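Polyketide synthase PksJ (Bacillus subtilis subsp. subtilis, PDB 4J1Q) carries a ketoreductase domain that uses NADPH to reduce alpha- and beta-keto groups stereoselectively on the bacillaene assembly line. Local coordinates at residues A[23-28]-A[419-424]; A[68-73]-A[93-98]; A[383-386]-A[391-394]. One frame throughout, in Å; residues are numbered along the deposited sequence.

Contact 1 (A[23-28]-A[419-424]); sequences RLMLEP and FYQGIV
Met25 and Gly422 meet where strand 22-31 packs against helix 412-425, a small worked case of two elements whose backbones stay apart and which meet through strand side chains. The apolar part rests on the methyl of Met25. A chi1 of -171° swings CG away from the backbone N and out toward the helix, and CE comes to 3.9 Å from the backbone N of Gly422. Since Gly422 has no side chain, the methyl settles directly on the helix backbone, with CB of Gln421 at its border, 4.2 Å from CE of Met25.

The polar part gathers round Arg23. Its chain bends at chi2 and chi3, carrying the guanidinium forward along the strand to Met25, where NH1 gives a weak but fairly straight hydrogen bond to SD at 3.5 Å, the sulfur lying in the plane at the guanidinium edge. From the opposite direction the end of the Gln421 amide comes up to NH1 of Arg23, near that edge, its plane turned 75° from the guanidinium.

The segment axes come within 11.1 Å at closest approach, 29° from parallel. Strand 22-31 adds antiparallel beside strand 429-435, flanking the parallel Rossmann strands, with helix 412-425 packed on that layer.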
loop_
_atom_site.group_PDB
_atom_site.type_symbol
_atom_site.label_atom_id
_atom_site.label_comp_id
_atom_site.label_asym_id
_atom_site.label_seq_id
_atom_site.Cartn_x
_atom_site.Cartn_y
_atom_site.Cartn_z
ATOM N N ARG A 23 -19.600 6.462 6.143
ATOM C CA ARG A 23 -18.299 5.887 6.169
ATOM C C ARG A 23 -18.395 4.640 7.013
ATOM O O ARG A 23 -18.869 4.694 8.132
ATOM C CB ARG A 23 -17.320 6.849 6.809
ATOM C CG ARG A 23 -16.870 7.985 5.908
ATOM C CD ARG A 23 -15.433 8.392 6.216
ATOM N NE ARG A 23 -14.998 7.912 7.521
ATOM C CZ ARG A 23 -15.456 8.376 8.681
ATOM N NH1 ARG A 23 -15.013 7.855 9.821
ATOM N NH2 ARG A 23 -16.348 9.363 8.700
ATOM N N LEU A 24 -18.017 3.509 6.434
ATOM C CA LEU A 24 -17.587 2.341 7.197
ATOM C C LEU A 24 -16.073 2.418 7.292
ATOM O O LEU A 24 -15.437 2.930 6.386
ATOM C CB LEU A 24 -17.995 1.068 6.454
ATOM C CG LEU A 24 -17.613 -0.251 7.112
ATOM C CD1 LEU A 24 -16.117 -0.306 7.234
ATOM C CD2 LEU A 24 -18.261 -0.393 8.483
ATOM N N MET A 25 -15.483 1.915 8.368
ATOM C CA MET A 25 -14.054 2.139 8.593
ATOM C C MET A 25 -13.398 0.937 9.287
ATOM O O MET A 25 -13.857 0.549 10.330
ATOM C CB MET A 25 -13.870 3.379 9.451
ATOM C CG MET A 25 -12.433 3.856 9.576
ATOM S SD MET A 25 -12.307 5.676 9.497
ATOM C CE MET A 25 -10.685 5.922 10.215
ATOM N N LEU A 26 -12.317 0.379 8.725
ATOM C CA LEU A 26 -11.817 -0.947 9.120
ATOM C C LEU A 26 -10.325 -1.010 9.473
ATOM O O LEU A 26 -9.504 -0.223 9.017
ATOM C CB LEU A 26 -12.091 -1.978 8.026
ATOM C CG LEU A 26 -13.539 -2.180 7.614
ATOM C CD1 LEU A 26 -13.607 -3.157 6.443
ATOM C CD2 LEU A 26 -14.339 -2.653 8.819
ATOM N N GLU A 27 -9.940 -2.082 10.122
ATOM C CA GLU A 27 -8.601 -2.125 10.621
ATOM C C GLU A 27 -8.118 -3.569 10.628
ATOM O O GLU A 27 -8.885 -4.449 10.980
ATOM C CB GLU A 27 -8.598 -1.481 11.990
ATOM C CG GLU A 27 -7.231 -1.335 12.605
ATOM C CD GLU A 27 -6.826 -2.594 13.319
ATOM O OE1 GLU A 27 -7.750 -3.339 13.719
ATOM O OE2 GLU A 27 -5.601 -2.843 13.452
ATOM N N PRO A 28 -6.946 -3.847 10.016
ATOM C CA PRO A 28 -6.542 -5.257 9.734
ATOM C C PRO A 28 -6.202 -6.026 11.018
ATOM O O PRO A 28 -5.611 -5.449 11.913
ATOM C CB PRO A 28 -5.263 -5.086 8.905
ATOM C CG PRO A 28 -4.694 -3.786 9.381
ATOM C CD PRO A 28 -5.899 -2.894 9.592
ATOM N N PHE A 419 -9.845 11.009 7.813
ATOM C CA PHE A 419 -8.444 11.327 7.954
ATOM C C PHE A 419 -8.092 11.683 9.386
ATOM O O PHE A 419 -7.123 11.158 9.919
ATOM C CB PHE A 419 -8.067 12.452 7.014
ATOM C CG PHE A 419 -6.662 12.957 7.206
ATOM C CD1 PHE A 419 -5.576 12.301 6.632
ATOM C CD2 PHE A 419 -6.436 14.170 7.876
ATOM C CE1 PHE A 419 -4.291 12.802 6.774
ATOM C CE2 PHE A 419 -5.159 14.691 8.001
ATOM C CZ PHE A 419 -4.087 14.039 7.406
ATOM N N TYR A 420 -8.879 12.569 10.002
ATOM C CA TYR A 420 -8.656 12.961 11.392
ATOM C C TYR A 420 -8.910 11.806 12.369
ATOM O O TYR A 420 -8.105 11.547 13.267
ATOM C CB TYR A 420 -9.499 14.201 11.767
ATOM C CG TYR A 420 -8.962 15.488 11.166
ATOM C CD1 TYR A 420 -7.643 15.863 11.377
ATOM C CD2 TYR A 420 -9.736 16.272 10.314
ATOM C CE1 TYR A 420 -7.099 16.981 10.768
ATOM C CE2 TYR A 420 -9.211 17.408 9.705
ATOM C CZ TYR A 420 -7.889 17.763 9.945
ATOM O OH TYR A 420 -7.353 18.911 9.391
ATOM N N GLN A 421 -9.998 11.075 12.153
ATOM C CA GLN A 421 -10.282 9.908 12.972
ATOM C C GLN A 421 -9.164 8.861 12.886
ATOM O O GLN A 421 -8.910 8.139 13.854
ATOM C CB GLN A 421 -11.585 9.262 12.527
ATOM C CG GLN A 421 -12.837 10.038 12.866
ATOM C CD GLN A 421 -14.084 9.307 12.417
ATOM O OE1 GLN A 421 -14.093 8.079 12.311
ATOM N NE2 GLN A 421 -15.138 10.058 12.133
ATOM N N GLY A 422 -8.531 8.752 11.716
ATOM C CA GLY A 422 -7.493 7.745 11.512
ATOM C C GLY A 422 -6.251 8.077 12.305
ATOM O O GLY A 422 -5.581 7.200 12.811
ATOM N N ILE A 423 -5.959 9.364 12.432
ATOM C CA ILE A 423 -4.787 9.790 13.169
ATOM C C ILE A 423 -4.934 9.465 14.657
ATOM O O ILE A 423 -4.058 8.818 15.241
ATOM C CB ILE A 423 -4.539 11.297 13.002
ATOM C CG1 ILE A 423 -4.250 11.612 11.528
ATOM C CG2 ILE A 423 -3.422 11.760 13.929
ATOM C CD1 ILE A 423 -3.770 13.028 11.260
ATOM N N VAL A 424 -6.033 9.923 15.265
ATOM C CA VAL A 424 -6.245 9.733 16.685
ATOM C C VAL A 424 -6.238 8.250 17.094
ATOM O O VAL A 424 -5.740 7.903 18.161
ATOM C CB VAL A 424 -7.521 10.455 17.212
ATOM C CG1 VAL A 424 -7.676 11.827 16.580
ATOM C CG2 VAL A 424 -8.779 9.620 16.995
#

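Contact 2 (A[68-73]-A[93-98]); sequences DARVIT and FELLQS
Leu95 of helix 81-98 faces Arg70 and Ile72 of the edge strand 70-74, an example of how a few side chains can bridge a helix and a strand whose backbones stay well apart: the nearest CA atoms, those of Ile72 and Leu95, are 10.2 Å from each other. The helix here packs on the outermost strand of the N-terminal alpha/beta half, a strand parallel to 46-52; this half is probably the structural subdomain known from modular polyketide ketoreductases.

The helical segment begins with Phe93 and Glu94, which are engaged elsewhere: the ring of Phe93 stacks with that of Phe307, and OE2 of Glu94 accepts a hydrogen bond from ND2 of Asn304. Next comes Leu95, whose two methyls divide the work. CD2 meets CD1 of Ile72 at 3.9 Å, the side chains reaching toward each other tip to tip. CD1 lies 4.0 Å from NH1 of Arg70, as the two side chains slide past each other in opposite directions. The extended arginine runs beside Ile72, two residues on and on the same side of the strand, and CD1 of Ile72 sits 3.9 Å above one guanidinium face of Arg70, offset toward the rim.

Further on, Leu96 packs against Ile299. Ser98 turns its OG back to O of Leu95 at 3.0 Å.

Between strand and helix, methyls meet each other and NH1 of a guanidinium; nothing directional fixes the pair, so the contact rests on shape and apolar burial, 89 Å² in all, with the arginine at its exposed border.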
loop_
_atom_site.group_PDB
_atom_site.type_symbol
_atom_site.label_atom_id
_atom_site.label_comp_id
_atom_site.label_asym_id
_atom_site.label_seq_id
_atom_site.Cartn_x
_atom_site.Cartn_y
_atom_site.Cartn_z
ATOM N N ASP A 68 5.972 -32.277 -6.021
ATOM C CA ASP A 68 4.771 -32.129 -6.854
ATOM C C ASP A 68 4.393 -30.652 -7.113
ATOM O O ASP A 68 3.315 -30.359 -7.646
ATOM C CB ASP A 68 3.600 -32.853 -6.187
ATOM C CG ASP A 68 3.578 -32.651 -4.672
ATOM O OD1 ASP A 68 4.638 -32.298 -4.104
ATOM O OD2 ASP A 68 2.496 -32.798 -4.066
ATOM N N ALA A 69 5.255 -29.736 -6.676
ATOM C CA ALA A 69 5.025 -28.297 -6.855
ATOM C C ALA A 69 6.296 -27.698 -7.444
ATOM O O ALA A 69 7.401 -28.134 -7.101
ATOM C CB ALA A 69 4.691 -27.626 -5.514
ATOM N N ARG A 70 6.154 -26.721 -8.337
ATOM C CA ARG A 70 7.325 -25.973 -8.749
ATOM C C ARG A 70 7.765 -25.050 -7.630
ATOM O O ARG A 70 6.935 -24.451 -6.943
ATOM C CB ARG A 70 7.079 -25.179 -10.027
ATOM C CG ARG A 70 8.325 -24.455 -10.512
ATOM C CD ARG A 70 8.076 -23.659 -11.781
ATOM N NE ARG A 70 9.154 -22.694 -12.002
ATOM C CZ ARG A 70 9.108 -21.709 -12.893
ATOM N NH1 ARG A 70 8.089 -21.625 -13.739
ATOM N NH2 ARG A 70 10.095 -20.819 -12.954
ATOM N N VAL A 71 9.074 -24.918 -7.465
ATOM C CA VAL A 71 9.591 -24.055 -6.431
ATOM C C VAL A 71 10.505 -23.000 -7.023
ATOM O O VAL A 71 11.474 -23.314 -7.698
ATOM C CB VAL A 71 10.335 -24.860 -5.355
ATOM C CG1 VAL A 71 10.988 -23.926 -4.342
ATOM C CG2 VAL A 71 9.380 -25.835 -4.672
ATOM N N ILE A 72 10.185 -21.738 -6.758
ATOM C CA ILE A 72 10.966 -20.630 -7.278
ATOM C C ILE A 72 11.641 -19.882 -6.156
ATOM O O ILE A 72 11.043 -19.619 -5.130
ATOM C CB ILE A 72 10.094 -19.663 -8.079
ATOM C CG1 ILE A 72 9.319 -20.438 -9.147
ATOM C CG2 ILE A 72 10.958 -18.591 -8.737
ATOM C CD1 ILE A 72 7.953 -19.850 -9.416
ATOM N N THR A 73 12.914 -19.589 -6.340
ATOM C CA THR A 73 13.718 -18.981 -5.312
ATOM C C THR A 73 14.130 -17.607 -5.793
ATOM O O THR A 73 14.896 -17.476 -6.745
ATOM C CB THR A 73 14.979 -19.824 -5.021
ATOM O OG1 THR A 73 14.725 -20.715 -3.926
ATOM C CG2 THR A 73 16.149 -18.916 -4.657
ATOM N N PHE A 93 5.021 -11.028 -11.654
ATOM C CA PHE A 93 4.172 -10.502 -12.705
ATOM C C PHE A 93 4.430 -11.234 -14.018
ATOM O O PHE A 93 3.482 -11.615 -14.721
ATOM C CB PHE A 93 4.417 -8.995 -12.816
ATOM C CG PHE A 93 3.928 -8.376 -14.087
ATOM C CD1 PHE A 93 2.576 -8.221 -14.311
ATOM C CD2 PHE A 93 4.826 -7.778 -14.965
ATOM C CE1 PHE A 93 2.130 -7.545 -15.429
ATOM C CE2 PHE A 93 4.392 -7.095 -16.071
ATOM C CZ PHE A 93 3.035 -6.958 -16.296
ATOM N N GLU A 94 5.699 -11.537 -14.295
ATOM C CA GLU A 94 6.051 -12.212 -15.558
ATOM C C GLU A 94 5.705 -13.688 -15.491
ATOM O O GLU A 94 5.385 -14.294 -16.488
ATOM C CB GLU A 94 7.530 -12.035 -15.896
ATOM C CG GLU A 94 7.913 -10.599 -16.208
ATOM C CD GLU A 94 9.399 -10.434 -16.456
ATOM O OE1 GLU A 94 10.206 -11.095 -15.768
ATOM O OE2 GLU A 94 9.766 -9.654 -17.357
ATOM N N LEU A 95 5.759 -14.239 -14.289
ATOM C CA LEU A 95 5.270 -15.577 -14.026
ATOM C C LEU A 95 3.786 -15.746 -14.369
ATOM O O LEU A 95 3.420 -16.642 -15.106
ATOM C CB LEU A 95 5.530 -15.922 -12.569
ATOM C CG LEU A 95 5.073 -17.284 -12.090
ATOM C CD1 LEU A 95 5.884 -18.399 -12.755
ATOM C CD2 LEU A 95 5.176 -17.349 -10.578
ATOM N N LEU A 96 2.934 -14.863 -13.864
ATOM C CA LEU A 96 1.498 -14.936 -14.175
ATOM C C LEU A 96 1.258 -14.872 -15.680
ATOM O O LEU A 96 0.575 -15.731 -16.244
ATOM C CB LEU A 96 0.730 -13.796 -13.506
ATOM C CG LEU A 96 0.734 -13.775 -11.976
ATOM C CD1 LEU A 96 0.171 -12.447 -11.481
ATOM C CD2 LEU A 96 -0.064 -14.939 -11.411
ATOM N N GLN A 97 1.772 -13.819 -16.306
ATOM C CA GLN A 97 1.603 -13.628 -17.742
ATOM C C GLN A 97 1.827 -14.924 -18.496
ATOM O O GLN A 97 1.022 -15.297 -19.342
ATOM C CB GLN A 97 2.580 -12.587 -18.269
ATOM C CG GLN A 97 2.145 -11.166 -18.018
ATOM C CD GLN A 97 3.151 -10.153 -18.536
ATOM O OE1 GLN A 97 4.357 -10.403 -18.541
ATOM N NE2 GLN A 97 2.659 -9.005 -18.972
ATOM N N SER A 98 2.926 -15.602 -18.172
ATOM C CA SER A 98 3.329 -16.815 -18.878
ATOM C C SER A 98 2.303 -17.919 -18.686
ATOM O O SER A 98 1.964 -18.632 -19.624
ATOM C CB SER A 98 4.667 -17.315 -18.343
ATOM O OG SER A 98 4.452 -18.293 -17.340
#

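Contact 3 (A[383-386]-A[391-394]); sequences WPLW and MQVG. With NDP (NADPH dihydro-nicotinamide-adenine-dinucleotide phosphate), chain B.
The loop after strand 377-383 forms one wall of the NADPH pocket, and within it Leu385 leans on Gln392 and Gly394 as the chain doubles back, illustrating how a cofactor loop can fold upon itself. Its chi1 of -164° turns the branched end of Leu385 to the returning chain, where CD2 lies 3.9 Å from O of Gln392 and close to that residue's CB. The other methyl, CD1, lies 4.4 Å from the backbone N of Gly394, a residue that is poorly ordered. The side chains of Leu385 and Gln392 cross at a slant, and the glutamine amide leads elsewhere, NE2 making a weak hydrogen bond to OD2 of Asp296.

The nicotinamide end of the cofactor meets the backbone of this loop, while Lys314 and Ser237 bind NADPH elsewhere. N of Trp386 donates to O7N of the carboxamide at 2.6 Å, with an N-H...O angle of 163°, which helps to fix the rotation of that group. O of Pro384 stands 3.1 Å from C4N, the carbon that carries the transferable hydride, and O of Trp383 lies near C5N. From the other arm of the loop, the methyl CE of the poorly ordered Met391 comes within 3.5 Å of O3, the bridging oxygen of the pyrophosphate.

CB of Trp383 touches C5N too; CZ2 of Trp386 sits 3.6 Å over the centre of the Trp383 ring, and Phe381 stacks on Trp383. A carboxamide held by a main-chain amide from the loop that follows a core strand is typical of nicotinamide sites in short-chain dehydrogenases and reductases.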
loop_
_atom_site.group_PDB
_atom_site.type_symbol
_atom_site.label_atom_id
_atom_site.label_comp_id
_atom_site.label_asym_id
_atom_site.label_seq_id
_atom_site.Cartn_x
_atom_site.Cartn_y
_atom_site.Cartn_z
ATOM N N TRP A 383 -7.655 4.386 0.913
ATOM C CA TRP A 383 -8.738 5.276 0.497
ATOM C C TRP A 383 -9.576 4.612 -0.541
ATOM O O TRP A 383 -9.043 3.967 -1.468
ATOM C CB TRP A 383 -8.184 6.548 -0.119
ATOM C CG TRP A 383 -7.523 7.505 0.837
ATOM C CD1 TRP A 383 -6.296 8.130 0.670
ATOM C CD2 TRP A 383 -8.094 8.089 2.072
ATOM N NE1 TRP A 383 -6.037 8.989 1.713
ATOM C CE2 TRP A 383 -7.082 9.016 2.587
ATOM C CE3 TRP A 383 -9.284 7.933 2.771
ATOM C CZ2 TRP A 383 -7.292 9.776 3.733
ATOM C CZ3 TRP A 383 -9.463 8.656 3.956
ATOM C CH2 TRP A 383 -8.494 9.575 4.420
ATOM N N PRO A 384 -10.891 4.852 -0.480
ATOM C CA PRO A 384 -11.718 4.521 -1.616
ATOM C C PRO A 384 -11.648 5.626 -2.676
ATOM O O PRO A 384 -10.913 6.619 -2.515
ATOM C CB PRO A 384 -13.104 4.472 -1.003
ATOM C CG PRO A 384 -13.068 5.577 0.022
ATOM C CD PRO A 384 -11.661 5.533 0.583
ATOM N N LEU A 385 -12.447 5.461 -3.726
ATOM C CA LEU A 385 -12.615 6.484 -4.767
ATOM C C LEU A 385 -13.125 7.772 -4.130
ATOM O O LEU A 385 -14.179 7.761 -3.509
ATOM C CB LEU A 385 -13.627 5.978 -5.811
ATOM C CG LEU A 385 -13.765 6.631 -7.195
ATOM C CD1 LEU A 385 -14.656 7.866 -7.175
ATOM C CD2 LEU A 385 -12.410 6.920 -7.840
ATOM N N TRP A 386 -12.347 8.849 -4.212
ATOM C CA TRP A 386 -12.813 10.161 -3.754
ATOM C C TRP A 386 -13.739 10.845 -4.728
ATOM O O TRP A 386 -13.520 10.841 -5.941
ATOM C CB TRP A 386 -11.660 11.097 -3.432
ATOM C CG TRP A 386 -10.945 10.770 -2.152
ATOM C CD1 TRP A 386 -10.199 9.624 -1.873
ATOM C CD2 TRP A 386 -10.727 11.662 -1.004
ATOM N NE1 TRP A 386 -9.598 9.727 -0.652
ATOM C CE2 TRP A 386 -9.845 10.944 -0.090
ATOM C CE3 TRP A 386 -11.126 12.948 -0.677
ATOM C CZ2 TRP A 386 -9.505 11.452 1.153
ATOM C CZ3 TRP A 386 -10.779 13.456 0.583
ATOM C CH2 TRP A 386 -9.985 12.719 1.474
ATOM N N MET A 391 -7.444 11.746 -11.027
ATOM C CA MET A 391 -7.315 10.365 -11.454
ATOM C C MET A 391 -8.681 9.938 -11.987
ATOM O O MET A 391 -9.257 10.613 -12.844
ATOM C CB MET A 391 -6.916 9.479 -10.267
ATOM C CG MET A 391 -5.717 8.581 -10.515
ATOM S SD MET A 391 -5.314 7.583 -9.064
ATOM C CE MET A 391 -3.602 8.018 -8.794
ATOM N N GLN A 392 -9.251 8.894 -11.394
ATOM C CA GLN A 392 -10.522 8.341 -11.875
ATOM C C GLN A 392 -11.736 9.158 -11.427
ATOM O O GLN A 392 -11.707 9.807 -10.384
ATOM C CB GLN A 392 -10.672 6.879 -11.441
ATOM C CG GLN A 392 -9.692 5.930 -12.113
ATOM C CD GLN A 392 -9.442 4.671 -11.304
ATOM O OE1 GLN A 392 -9.613 4.659 -10.086
ATOM N NE2 GLN A 392 -9.029 3.601 -11.981
ATOM N N VAL A 393 -12.779 9.163 -12.257
ATOM C CA VAL A 393 -14.117 9.618 -11.854
ATOM C C VAL A 393 -15.164 8.545 -12.206
ATOM O O VAL A 393 -15.142 7.992 -13.304
ATOM C CB VAL A 393 -14.493 10.964 -12.522
ATOM C CG1 VAL A 393 -15.561 11.681 -11.712
ATOM C CG2 VAL A 393 -13.265 11.853 -12.681
ATOM N N GLY A 394 -16.073 8.258 -11.272
ATOM C CA GLY A 394 -16.839 7.000 -11.266
ATOM C C GLY A 394 -17.770 6.784 -12.447
ATOM O O GLY A 394 -17.835 5.680 -13.009
HETATM P PA NDP B . -3.378 12.400 -8.945
HETATM O O1A NDP B . -2.801 11.582 -10.107
HETATM O O2A NDP B . -4.238 13.612 -9.130
HETATM O O5B NDP B . -2.189 12.757 -7.941
HETATM C C5B NDP B . -0.944 12.057 -7.999
HETATM C C4B NDP B . 0.127 13.133 -8.087
HETATM O O4B NDP B . 1.403 12.512 -7.923
HETATM C C3B NDP B . 0.149 13.737 -9.483
HETATM O O3B NDP B . -0.057 15.159 -9.255
HETATM C C2B NDP B . 1.552 13.465 -10.020
HETATM O O2B NDP B . 2.131 14.682 -10.581
HETATM C C1B NDP B . 2.360 13.126 -8.781
HETATM N N9A NDP B . 3.400 12.124 -9.164
HETATM C C8A NDP B . 3.225 11.000 -9.946
HETATM N N7A NDP B . 4.452 10.355 -10.037
HETATM C C5A NDP B . 5.376 11.062 -9.247
HETATM C C6A NDP B . 6.729 10.900 -8.960
HETATM N N6A NDP B . 7.478 9.886 -9.503
HETATM N N1A NDP B . 7.349 11.796 -8.139
HETATM C C2A NDP B . 6.671 12.855 -7.632
HETATM N N3A NDP B . 5.370 13.049 -7.935
HETATM C C4A NDP B . 4.685 12.148 -8.706
HETATM O O3 NDP B . -4.158 11.351 -7.999
HETATM P PN NDP B . -4.841 11.822 -6.631
HETATM O O1N NDP B . -6.315 11.491 -6.851
HETATM O O2N NDP B . -4.314 13.172 -6.183
HETATM O O5D NDP B . -4.255 10.725 -5.599
HETATM C C5D NDP B . -3.411 11.064 -4.490
HETATM C C4D NDP B . -2.891 9.744 -3.876
HETATM O O4D NDP B . -3.984 9.073 -3.212
HETATM C C3D NDP B . -2.396 8.783 -4.966
HETATM O O3D NDP B . -1.177 8.125 -4.549
HETATM C C2D NDP B . -3.525 7.811 -5.123
HETATM O O2D NDP B . -2.992 6.532 -5.477
HETATM C C1D NDP B . -4.226 7.794 -3.757
HETATM N N1N NDP B . -5.668 7.547 -3.896
HETATM C C2N NDP B . -6.488 8.437 -4.525
HETATM C C3N NDP B . -7.865 8.168 -4.707
HETATM C C7N NDP B . -8.765 9.193 -5.401
HETATM O O7N NDP B . -9.991 9.089 -5.260
HETATM N N7N NDP B . -8.239 10.131 -6.225
HETATM C C4N NDP B . -8.399 6.923 -4.284
HETATM C C5N NDP B . -7.521 6.011 -3.666
HETATM C C6N NDP B . -6.157 6.355 -3.499
HETATM P P2B NDP B . 3.261 14.630 -11.743
HETATM O O1X NDP B . 2.623 13.689 -12.788
HETATM O O2X NDP B . 3.363 16.117 -12.058
HETATM O O3X NDP B . 4.509 14.047 -11.112
#

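In the fold
From the N terminus, strand 22-31 supplies the first half of contact 1, whose partner on helix 412-425 arrives only near the chain's end, so this long closure encloses both others. Contact 2 closes first, over 20 residues, joining edge strand 70-74 to helix 81-98 in the N-terminal half. Contact 3 follows in series, a short closure within the loop after strand 377-383, at the cofactor. Contacts 1 and 2 lie on opposite sides of the chain's centre, their own centres 37 Å apart. Contacts 1 and 3 do touch: CB of Phe419 packs 3.9 Å from CH2 of Trp383, linking helix 412-425 to the nicotinamide pocket.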